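Local coordinates for protein phosphoribosylaminoimidazole carboxylase, ATPase subunit (Thermus thermophilus, PDB 3AW8) that probably catalyses the ATP-dependent carboxylation of 5-aminoimidazole ribonucleotide with bicarbonate to N5-carboxyaminoimidazole ribonucleotide in de novo purine biosynthesis, at residues A[41-46]-A[53-58]; A[95-100]-A[170-175]; A[99-104]-A[109-114]. All blocks are in the same frame, centred on the assembly; numbering follows the deposited sequence.

Interaction 1. Residues A[41-46]-A[53-58]; sequences ELVVGE and LLRFAE
With CG1 of Val43 swung anti to its backbone N (chi1 172°), CG2 takes the place beside that nitrogen, and the two methyls spread toward different residues of the helix: CG1 toward Arg55 and CG2 toward Phe56. Arg55 answers with a chain that runs extended as far as CD and then turns at chi3 (62°), which turns the guanidinium toward Val43 and the Val44 carbonyl. The apolar touch is that of Val43 CG2 on Phe56 CB, 4.2 Å apart, so the valine rests on the root of the phenylalanine side chain. The Phe56 ring itself turns an edge to its own helix, where Leu53 O lies in its plane, and it packs on Leu28 of the neighbouring strand.

Arg55 covers the other branch. Val43 CG1 comes to the guanidinium obliquely, 4.3 Å from Arg55 NH1, while Val44 O lies at the edge of that group, 4.2 Å from NH1 and too distant for a hydrogen bond. The contact is therefore one of van der Waals packing, with a charged group closing its outer margin. Nearby, Arg26 of strand 25-29 ties the helix end to the sheet through a salt bridge to Glu58 and a hydrogen bond to Phe56 O, and it also makes a weak, long ion pair with Glu41. This probably eases the proximity of Glu41 OE1 and Glu58 OE1, 6.1 Å apart.

Strand 41-44 and helical residues 53-57 run nearly antiparallel, at 165°, with their axes 9.3 Å apart. Such a helix, following an edge strand and packed against it before the chain returns as strand 62-65, is the helical connection of a beta-alpha-beta crossover, here in the Rossmann-like parallel sheet of the preATP-grasp domain.

Interaction 2. Residues A[95-100]-A[170-175]; sequences QDRLRE and ILEGFV. With AMP (adenosine monophosphate), chain C.
Arg97 and Ile170 cross at about a right angle, the arginine laying its aliphatic part over one branch of the isoleucine. Both CB and CD of Arg97 sit 4.0 Å from Ile170 CG2. The other branch reaches elsewhere: with CG1 anti to the backbone N, CD1 extends to the helix backbone and ends 4.0 Å from Leu98 CA. The arginine chain is extended from CG to NE and then turns at chi4 (71°), bringing the guanidinium to the AMP phosphate. O3P meets it at the edge, in its plane, and accepts from Arg97 NH2 at 2.9 Å along a bent path (136°).

Helix 97-107 thus faces strand 169-173, part of the small antiparallel sheet of the ATP-grasp fold, in which the nucleotide lies between this sheet and the larger one. Asp96 caps the helix: its OD1 receives weak bonds from the backbone N of Leu98 and Arg99, while OD2 is engaged by Arg139 and Arg140.

Further along the strand, with its chain extended beyond CG, Glu172 carries its carboxylate between helix and adenine. OE1 comes within 3.6 Å of AMP N6, and OE2 pairs with Lys137. The base is read by the backbone: Val175 N donates to AMP N1 at 3.3 Å, nearly straight (166°). Phe174 presents a ring face to C2 of the adenine, with CE1 3.8 Å from that carbon.

Interaction 3. Residues A[99-104]-A[109-114]; sequences REKTFF and VPTPPF
CB and CG of Lys101 cover one face of the Phe114 ring, where helix 97-107 meets the chain leading into strand 114-117, an outer strand of the small antiparallel sheet in the ATP-grasp fold. CB of Lys101 stands 3.7 Å from the ring centroid and only 6° off the normal, a CH-pi contact centred on the face, and CG follows it over the CD1 side. Phe114 offers that face because its CG is placed between the backbone N and the carbonyl carbon (chi1 70°), turning the ring back over the helix. At the far rim of the ring, Thr102 CG2 touches CE2 at 4.0 Å, the two side chains crossing at about a right angle.

The lysine bends at chi2 and chi4 to cross Pro112 at about a right angle, with Lys101 NZ 3.3 Å from Pro112 CD. The charge finds partners outside the pair: a weak hydrogen bond to Phe256 O and a long, weak ion pair with Glu172. Thr111 CG2 lies 4.1 Å from Lys101 O.

One backbone bond closes the turn after the helix. Val109 N donates to Phe104 O at 3.2 Å and 164°, an i to i+5 bond, consistent with the 6-to-1 bond of a Schellman motif. It holds the valine beside Phe104, with CG2 close to the ring plane at the CD2 edge, while the same ring stacks with Phe256.

In the second shell, Tyr229 of helix 220-237 touches Val109 and Pro110, and Pro113 is paired by its backbone to Gly173. Pro112 O serves the loop twice: it lies in the plane of the Phe114 ring at the edge, and it accepts from Thr111 OG1 at 3.2 Å, the hydroxyl standing above the carbonyl plane.

How the interactions relate
Interaction 1 comes first along the chain and belongs to the preATP-grasp domain; its centre is 34 Å from that of interaction 2 and 36 Å from that of interaction 3, and it touches neither. Interactions 2 and 3 are neighbours, their centres 7 Å apart. Both start from helix 97-107 and share Arg99 and Glu100, but one reaches strand 169-173 and the other the approach to strand 114-117, adjacent strands of one antiparallel sheet. Leu98 CD1 packs on Phe114 CE2 at 3.7 Å, joining the two. One helix is thereby fitted to two parts of the sheet beside the AMP pocket, while interaction 1 packs a helix on the edge of the separate Rossmann-like sheet.

Interaction 1. Residues A[41-46]-A[53-58]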
loop_
_atom_site.group_PDB
_atom_site.type_symbol
_atom_site.label_atom_id
_atom_site.label_comp_id
_atom_site.label_asym_id
_atom_site.label_seq_id
_atom_site.Cartn_x
_atom_site.Cartn_y
_atom_site.Cartn_z
ATOM N N GLU A 41 5.434 -11.144 12.608
ATOM C CA GLU A 41 5.789 -12.191 13.565
ATOM C C GLU A 41 4.640 -13.195 13.589
ATOM O O GLU A 41 3.492 -12.842 13.862
ATOM C CB GLU A 41 5.996 -11.586 14.957
ATOM C CG GLU A 41 6.478 -12.566 16.020
ATOM C CD GLU A 41 6.605 -11.928 17.420
ATOM O OE1 GLU A 41 6.884 -12.678 18.387
ATOM O OE2 GLU A 41 6.432 -10.690 17.560
ATOM N N LEU A 42 4.949 -14.446 13.287
ATOM C CA LEU A 42 3.941 -15.486 13.249
ATOM C C LEU A 42 4.208 -16.548 14.298
ATOM O O LEU A 42 5.295 -17.128 14.351
ATOM C CB LEU A 42 3.911 -16.112 11.845
ATOM C CG LEU A 42 2.996 -17.287 11.454
ATOM C CD1 LEU A 42 3.794 -18.568 11.499
ATOM C CD2 LEU A 42 1.756 -17.354 12.348
ATOM N N VAL A 43 3.214 -16.787 15.144
ATOM C CA VAL A 43 3.324 -17.795 16.180
ATOM C C VAL A 43 2.545 -18.995 15.670
ATOM O O VAL A 43 1.344 -18.891 15.406
ATOM C CB VAL A 43 2.707 -17.301 17.512
ATOM C CG1 VAL A 43 2.662 -18.434 18.532
ATOM C CG2 VAL A 43 3.511 -16.139 18.045
ATOM N N VAL A 44 3.227 -20.123 15.502
ATOM C CA VAL A 44 2.561 -21.330 15.023
ATOM C C VAL A 44 1.932 -22.067 16.203
ATOM O O VAL A 44 2.603 -22.337 17.201
ATOM C CB VAL A 44 3.548 -22.283 14.303
ATOM C CG1 VAL A 44 2.792 -23.468 13.716
ATOM C CG2 VAL A 44 4.285 -21.544 13.198
ATOM N N GLY A 45 0.644 -22.375 16.095
ATOM C CA GLY A 45 -0.036 -23.080 17.163
ATOM C C GLY A 45 -1.528 -23.179 16.928
ATOM O O GLY A 45 -2.097 -22.343 16.228
ATOM N N GLU A 46 -2.165 -24.197 17.501
ATOM C CA GLU A 46 -3.610 -24.374 17.357
ATOM C C GLU A 46 -4.298 -23.296 18.184
ATOM O O GLU A 46 -3.769 -22.872 19.202
ATOM C CB GLU A 46 -4.037 -25.755 17.864
ATOM C CG GLU A 46 -3.330 -26.925 17.193
ATOM C CD GLU A 46 -3.748 -27.114 15.743
ATOM O OE1 GLU A 46 -3.159 -27.985 15.062
ATOM O OE2 GLU A 46 -4.665 -26.398 15.280
ATOM N N LEU A 53 -1.874 -19.810 22.702
ATOM C CA LEU A 53 -2.763 -18.666 22.777
ATOM C C LEU A 53 -2.199 -17.580 23.688
ATOM O O LEU A 53 -2.008 -16.445 23.258
ATOM C CB LEU A 53 -4.142 -19.096 23.287
ATOM C CG LEU A 53 -5.369 -18.565 22.540
ATOM C CD1 LEU A 53 -6.548 -18.528 23.473
ATOM C CD2 LEU A 53 -5.116 -17.179 22.024
ATOM N N LEU A 54 -1.929 -17.933 24.947
ATOM C CA LEU A 54 -1.400 -16.981 25.931
ATOM C C LEU A 54 0.001 -16.451 25.598
ATOM O O LEU A 54 0.318 -15.293 25.877
ATOM C CB LEU A 54 -1.405 -17.623 27.317
ATOM C CG LEU A 54 -2.799 -18.074 27.774
ATOM C CD1 LEU A 54 -2.681 -18.827 29.081
ATOM C CD2 LEU A 54 -3.725 -16.866 27.925
ATOM N N ARG A 55 0.832 -17.304 25.006
ATOM C CA ARG A 55 2.176 -16.904 24.611
ATOM C C ARG A 55 2.059 -15.798 23.558
ATOM O O ARG A 55 2.730 -14.767 23.639
ATOM C CB ARG A 55 2.929 -18.104 24.037
ATOM C CG ARG A 55 4.335 -17.782 23.561
ATOM C CD ARG A 55 5.144 -19.037 23.239
ATOM N NE ARG A 55 4.583 -19.843 22.151
ATOM C CZ ARG A 55 3.919 -20.987 22.321
ATOM N NH1 ARG A 55 3.451 -21.644 21.266
ATOM N NH2 ARG A 55 3.721 -21.480 23.541
ATOM N N PHE A 56 1.186 -16.016 22.579
ATOM C CA PHE A 56 0.956 -15.050 21.510
ATOM C C PHE A 56 0.342 -13.744 22.032
ATOM O O PHE A 56 0.572 -12.669 21.480
ATOM C CB PHE A 56 0.056 -15.702 20.432
ATOM C CG PHE A 56 -0.933 -14.761 19.780
ATOM C CD1 PHE A 56 -2.171 -14.519 20.364
ATOM C CD2 PHE A 56 -0.616 -14.107 18.587
ATOM C CE1 PHE A 56 -3.085 -13.642 19.781
ATOM C CE2 PHE A 56 -1.525 -13.222 17.990
ATOM C CZ PHE A 56 -2.768 -12.989 18.594
ATOM N N ALA A 57 -0.418 -13.824 23.116
ATOM C CA ALA A 57 -1.068 -12.629 23.639
ATOM C C ALA A 57 -0.192 -11.671 24.438
ATOM O O ALA A 57 -0.553 -10.513 24.610
ATOM C CB ALA A 57 -2.278 -13.029 24.464
ATOM N N GLU A 58 0.960 -12.139 24.902
ATOM C CA GLU A 58 1.849 -11.309 25.715
ATOM C C GLU A 58 2.228 -9.977 25.089
ATOM O O GLU A 58 2.604 -9.906 23.926
ATOM C CB GLU A 58 3.124 -12.090 26.067
ATOM C CG GLU A 58 4.192 -12.116 24.973
ATOM C CD GLU A 58 5.086 -10.876 24.994
ATOM O OE1 GLU A 58 5.804 -10.634 23.992
ATOM O OE2 GLU A 58 5.075 -10.148 26.018
#

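Interaction 2. Residues A[95-100]-A[170-175]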
loop_
_atom_site.group_PDB
_atom_site.type_symbol
_atom_site.label_atom_id
_atom_site.label_comp_id
_atom_site.label_asym_id
_atom_site.label_seq_id
_atom_site.Cartn_x
_atom_site.Cartn_y
_atom_site.Cartn_z
ATOM N N GLN A 95 -21.169 -17.232 13.189
ATOM C CA GLN A 95 -20.776 -18.614 12.979
ATOM C C GLN A 95 -21.928 -19.627 12.999
ATOM O O GLN A 95 -21.705 -20.832 12.875
ATOM C CB GLN A 95 -19.692 -19.007 13.992
ATOM C CG GLN A 95 -18.393 -18.218 13.854
ATOM C CD GLN A 95 -17.247 -18.800 14.684
ATOM O OE1 GLN A 95 -17.440 -19.214 15.827
ATOM N NE2 GLN A 95 -16.049 -18.819 14.112
ATOM N N ASP A 96 -23.157 -19.143 13.144
ATOM C CA ASP A 96 -24.323 -20.026 13.148
ATOM C C ASP A 96 -25.384 -19.429 12.231
ATOM O O ASP A 96 -25.952 -18.375 12.540
ATOM C CB ASP A 96 -24.893 -20.154 14.557
ATOM C CG ASP A 96 -25.970 -21.212 14.648
ATOM O OD1 ASP A 96 -26.745 -21.365 13.677
ATOM O OD2 ASP A 96 -26.043 -21.883 15.697
ATOM N N ARG A 97 -25.664 -20.104 11.118
ATOM C CA ARG A 97 -26.635 -19.594 10.151
ATOM C C ARG A 97 -27.979 -19.194 10.745
ATOM O O ARG A 97 -28.536 -18.156 10.373
ATOM C CB ARG A 97 -26.853 -20.598 9.020
ATOM C CG ARG A 97 -25.684 -20.717 8.066
ATOM C CD ARG A 97 -26.119 -21.405 6.782
ATOM N NE ARG A 97 -25.096 -21.364 5.736
ATOM C CZ ARG A 97 -23.960 -22.055 5.764
ATOM N NH1 ARG A 97 -23.691 -22.852 6.792
ATOM N NH2 ARG A 97 -23.092 -21.950 4.764
ATOM N N LEU A 98 -28.504 -20.008 11.658
ATOM C CA LEU A 98 -29.783 -19.696 12.281
ATOM C C LEU A 98 -29.640 -18.478 13.183
ATOM O O LEU A 98 -30.437 -17.540 13.111
ATOM C CB LEU A 98 -30.298 -20.885 13.095
ATOM C CG LEU A 98 -31.511 -20.603 13.997
ATOM C CD1 LEU A 98 -32.613 -19.911 13.221
ATOM C CD2 LEU A 98 -32.020 -21.903 14.569
ATOM N N ARG A 99 -28.618 -18.500 14.032
ATOM C CA ARG A 99 -28.361 -17.399 14.950
ATOM C C ARG A 99 -28.152 -16.117 14.151
ATOM O O ARG A 99 -28.467 -15.023 14.615
ATOM C CB ARG A 99 -27.123 -17.720 15.801
ATOM C CG ARG A 99 -26.644 -16.612 16.735
ATOM C CD ARG A 99 -27.602 -16.356 17.873
ATOM N NE ARG A 99 -27.040 -15.412 18.839
ATOM C CZ ARG A 99 -25.991 -15.669 19.619
ATOM N NH1 ARG A 99 -25.383 -16.850 19.556
ATOM N NH2 ARG A 99 -25.545 -14.744 20.461
ATOM N N GLU A 100 -27.639 -16.267 12.933
ATOM C CA GLU A 100 -27.370 -15.132 12.052
ATOM C C GLU A 100 -28.673 -14.528 11.525
ATOM O O GLU A 100 -28.921 -13.324 11.662
ATOM C CB GLU A 100 -26.500 -15.593 10.881
ATOM C CG GLU A 100 -25.616 -14.523 10.279
ATOM C CD GLU A 100 -24.740 -15.066 9.163
ATOM O OE1 GLU A 100 -23.779 -14.377 8.756
ATOM O OE2 GLU A 100 -25.020 -16.187 8.689
ATOM N N ILE A 170 -30.479 -25.850 8.642
ATOM C CA ILE A 170 -31.420 -24.761 8.433
ATOM C C ILE A 170 -32.027 -24.836 7.034
ATOM O O ILE A 170 -31.344 -25.179 6.066
ATOM C CB ILE A 170 -30.728 -23.393 8.629
ATOM C CG1 ILE A 170 -31.735 -22.263 8.425
ATOM C CG2 ILE A 170 -29.556 -23.262 7.676
ATOM C CD1 ILE A 170 -31.181 -20.897 8.736
ATOM N N LEU A 171 -33.314 -24.523 6.938
ATOM C CA LEU A 171 -34.016 -24.561 5.662
ATOM C C LEU A 171 -34.250 -23.129 5.198
ATOM O O LEU A 171 -34.898 -22.338 5.888
ATOM C CB LEU A 171 -35.354 -25.305 5.823
ATOM C CG LEU A 171 -36.111 -25.886 4.616
ATOM C CD1 LEU A 171 -36.663 -24.771 3.742
ATOM C CD2 LEU A 171 -35.185 -26.792 3.817
ATOM N N GLU A 172 -33.695 -22.799 4.037
ATOM C CA GLU A 172 -33.832 -21.464 3.466
ATOM C C GLU A 172 -34.579 -21.526 2.147
ATOM O O GLU A 172 -34.302 -22.379 1.302
ATOM C CB GLU A 172 -32.458 -20.822 3.228
ATOM C CG GLU A 172 -31.831 -20.155 4.449
ATOM C CD GLU A 172 -30.532 -19.423 4.121
ATOM O OE1 GLU A 172 -30.529 -18.591 3.183
ATOM O OE2 GLU A 172 -29.515 -19.672 4.807
ATOM N N GLY A 173 -35.525 -20.612 1.974
ATOM C CA GLY A 173 -36.287 -20.588 0.744
ATOM C C GLY A 173 -35.487 -19.983 -0.390
ATOM O O GLY A 173 -35.141 -18.802 -0.343
ATOM N N PHE A 174 -35.184 -20.795 -1.402
ATOM C CA PHE A 174 -34.430 -20.334 -2.567
ATOM C C PHE A 174 -34.940 -18.961 -2.974
ATOM O O PHE A 174 -36.143 -18.714 -2.967
ATOM C CB PHE A 174 -34.617 -21.301 -3.739
ATOM C CG PHE A 174 -33.872 -20.904 -4.984
ATOM C CD1 PHE A 174 -32.610 -21.433 -5.255
ATOM C CD2 PHE A 174 -34.425 -19.992 -5.882
ATOM C CE1 PHE A 174 -31.908 -21.060 -6.407
ATOM C CE2 PHE A 174 -33.733 -19.611 -7.035
ATOM C CZ PHE A 174 -32.470 -20.148 -7.297
ATOM N N VAL A 175 -34.029 -18.061 -3.320
ATOM C CA VAL A 175 -34.438 -16.726 -3.728
ATOM C C VAL A 175 -33.880 -16.366 -5.104
ATOM O O VAL A 175 -32.677 -16.464 -5.349
ATOM C CB VAL A 175 -34.006 -15.663 -2.680
ATOM C CG1 VAL A 175 -32.506 -15.710 -2.474
ATOM C CG2 VAL A 175 -34.448 -14.278 -3.125
HETATM P P AMP C . -22.655 -19.606 1.242
HETATM O O1P AMP C . -21.553 -18.622 1.413
HETATM O O2P AMP C . -24.057 -18.925 1.672
HETATM O O3P AMP C . -22.372 -20.893 2.168
HETATM O "O5'" AMP C . -22.730 -20.085 -0.310
HETATM C "C5'" AMP C . -23.026 -18.940 -1.131
HETATM C "C4'" AMP C . -23.382 -19.403 -2.558
HETATM O "O4'" AMP C . -24.622 -20.184 -2.572
HETATM C "C3'" AMP C . -23.588 -18.209 -3.507
HETATM O "O3'" AMP C . -22.984 -18.473 -4.780
HETATM C "C2'" AMP C . -25.110 -18.036 -3.602
HETATM O "O2'" AMP C . -25.504 -17.632 -4.921
HETATM C "C1'" AMP C . -25.695 -19.412 -3.210
HETATM N N9 AMP C . -26.841 -19.249 -2.281
HETATM C C8 AMP C . -26.788 -19.215 -0.910
HETATM N N7 AMP C . -27.980 -19.061 -0.410
HETATM C C5 AMP C . -28.878 -18.985 -1.412
HETATM C C6 AMP C . -30.288 -18.822 -1.486
HETATM N N6 AMP C . -31.045 -18.701 -0.333
HETATM N N1 AMP C . -30.877 -18.789 -2.705
HETATM C C2 AMP C . -30.162 -18.905 -3.833
HETATM N N3 AMP C . -28.835 -19.060 -3.805
HETATM C C4 AMP C . -28.160 -19.104 -2.635
#

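Interaction 3. Residues A[99-104]-A[109-114]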
loop_
_atom_site.group_PDB
_atom_site.type_symbol
_atom_site.label_atom_id
_atom_site.label_comp_id
_atom_site.label_asym_id
_atom_site.label_seq_id
_atom_site.Cartn_x
_atom_site.Cartn_y
_atom_site.Cartn_z
ATOM N N ARG A 99 -28.618 -18.500 14.032
ATOM C CA ARG A 99 -28.361 -17.399 14.950
ATOM C C ARG A 99 -28.152 -16.117 14.151
ATOM O O ARG A 99 -28.467 -15.023 14.615
ATOM C CB ARG A 99 -27.123 -17.720 15.801
ATOM C CG ARG A 99 -26.644 -16.612 16.735
ATOM C CD ARG A 99 -27.602 -16.356 17.873
ATOM N NE ARG A 99 -27.040 -15.412 18.839
ATOM C CZ ARG A 99 -25.991 -15.669 19.619
ATOM N NH1 ARG A 99 -25.383 -16.850 19.556
ATOM N NH2 ARG A 99 -25.545 -14.744 20.461
ATOM N N GLU A 100 -27.639 -16.267 12.933
ATOM C CA GLU A 100 -27.370 -15.132 12.052
ATOM C C GLU A 100 -28.673 -14.528 11.525
ATOM O O GLU A 100 -28.921 -13.324 11.662
ATOM C CB GLU A 100 -26.500 -15.593 10.881
ATOM C CG GLU A 100 -25.616 -14.523 10.279
ATOM C CD GLU A 100 -24.740 -15.066 9.163
ATOM O OE1 GLU A 100 -23.779 -14.377 8.756
ATOM O OE2 GLU A 100 -25.020 -16.187 8.689
ATOM N N LYS A 101 -29.500 -15.380 10.926
ATOM C CA LYS A 101 -30.782 -14.961 10.373
ATOM C C LYS A 101 -31.722 -14.370 11.428
ATOM O O LYS A 101 -32.324 -13.316 11.210
ATOM C CB LYS A 101 -31.468 -16.147 9.689
ATOM C CG LYS A 101 -31.421 -16.142 8.167
ATOM C CD LYS A 101 -30.027 -16.382 7.631
ATOM C CE LYS A 101 -30.069 -16.897 6.192
ATOM N NZ LYS A 101 -30.782 -15.980 5.254
ATOM N N THR A 102 -31.856 -15.044 12.568
ATOM C CA THR A 102 -32.741 -14.555 13.622
ATOM C C THR A 102 -32.290 -13.183 14.088
ATOM O O THR A 102 -33.111 -12.284 14.273
ATOM C CB THR A 102 -32.772 -15.489 14.853
ATOM O OG1 THR A 102 -31.524 -15.412 15.550
ATOM C CG2 THR A 102 -33.029 -16.925 14.430
ATOM N N PHE A 103 -30.981 -13.024 14.272
ATOM C CA PHE A 103 -30.418 -11.751 14.717
ATOM C C PHE A 103 -30.817 -10.591 13.798
ATOM O O PHE A 103 -31.323 -9.566 14.262
ATOM C CB PHE A 103 -28.892 -11.860 14.814
ATOM C CG PHE A 103 -28.196 -10.545 15.047
ATOM C CD1 PHE A 103 -27.718 -9.795 13.975
ATOM C CD2 PHE A 103 -28.018 -10.055 16.335
ATOM C CE1 PHE A 103 -27.069 -8.576 14.182
ATOM C CE2 PHE A 103 -27.371 -8.838 16.551
ATOM C CZ PHE A 103 -26.896 -8.098 15.472
ATOM N N PHE A 104 -30.592 -10.750 12.496
ATOM C CA PHE A 104 -30.951 -9.698 11.552
ATOM C C PHE A 104 -32.463 -9.602 11.421
ATOM O O PHE A 104 -33.015 -8.508 11.288
ATOM C CB PHE A 104 -30.307 -9.947 10.178
ATOM C CG PHE A 104 -28.923 -9.381 10.050
ATOM C CD1 PHE A 104 -27.847 -9.978 10.697
ATOM C CD2 PHE A 104 -28.704 -8.211 9.335
ATOM C CE1 PHE A 104 -26.576 -9.418 10.639
ATOM C CE2 PHE A 104 -27.433 -7.642 9.270
ATOM C CZ PHE A 104 -26.367 -8.248 9.925
ATOM N N VAL A 109 -34.505 -6.361 9.460
ATOM C CA VAL A 109 -33.963 -6.430 8.112
ATOM C C VAL A 109 -34.447 -7.707 7.422
ATOM O O VAL A 109 -34.416 -8.797 7.999
ATOM C CB VAL A 109 -32.397 -6.376 8.112
ATOM C CG1 VAL A 109 -31.906 -5.340 9.114
ATOM C CG2 VAL A 109 -31.818 -7.732 8.429
ATOM N N PRO A 110 -34.924 -7.575 6.179
ATOM C CA PRO A 110 -35.428 -8.690 5.375
ATOM C C PRO A 110 -34.438 -9.843 5.231
ATOM O O PRO A 110 -33.240 -9.630 5.069
ATOM C CB PRO A 110 -35.730 -8.031 4.033
ATOM C CG PRO A 110 -36.133 -6.646 4.427
ATOM C CD PRO A 110 -35.099 -6.297 5.468
ATOM N N THR A 111 -34.953 -11.066 5.292
ATOM C CA THR A 111 -34.132 -12.262 5.147
ATOM C C THR A 111 -34.984 -13.286 4.421
ATOM O O THR A 111 -36.203 -13.283 4.556
ATOM C CB THR A 111 -33.729 -12.871 6.515
ATOM O OG1 THR A 111 -34.851 -13.562 7.079
ATOM C CG2 THR A 111 -33.277 -11.782 7.482
ATOM N N PRO A 112 -34.362 -14.178 3.640
ATOM C CA PRO A 112 -35.151 -15.185 2.930
ATOM C C PRO A 112 -35.969 -15.980 3.941
ATOM O O PRO A 112 -35.631 -16.021 5.124
ATOM C CB PRO A 112 -34.086 -16.060 2.270
ATOM C CG PRO A 112 -32.939 -15.126 2.086
ATOM C CD PRO A 112 -32.925 -14.358 3.380
ATOM N N PRO A 113 -37.069 -16.605 3.500
ATOM C CA PRO A 113 -37.832 -17.371 4.485
ATOM C C PRO A 113 -36.935 -18.510 4.959
ATOM O O PRO A 113 -36.385 -19.256 4.143
ATOM C CB PRO A 113 -39.032 -17.859 3.680
ATOM C CG PRO A 113 -38.475 -17.991 2.290
ATOM C CD PRO A 113 -37.672 -16.723 2.160
ATOM N N PHE A 114 -36.773 -18.628 6.273
ATOM C CA PHE A 114 -35.928 -19.670 6.841
ATOM C C PHE A 114 -36.606 -20.354 8.017
ATOM O O PHE A 114 -37.406 -19.744 8.736
ATOM C CB PHE A 114 -34.609 -19.078 7.332
ATOM C CG PHE A 114 -34.759 -18.207 8.552
ATOM C CD1 PHE A 114 -35.133 -16.873 8.432
ATOM C CD2 PHE A 114 -34.543 -18.728 9.823
ATOM C CE1 PHE A 114 -35.290 -16.072 9.555
ATOM C CE2 PHE A 114 -34.697 -17.938 10.954
ATOM C CZ PHE A 114 -35.072 -16.606 10.822
#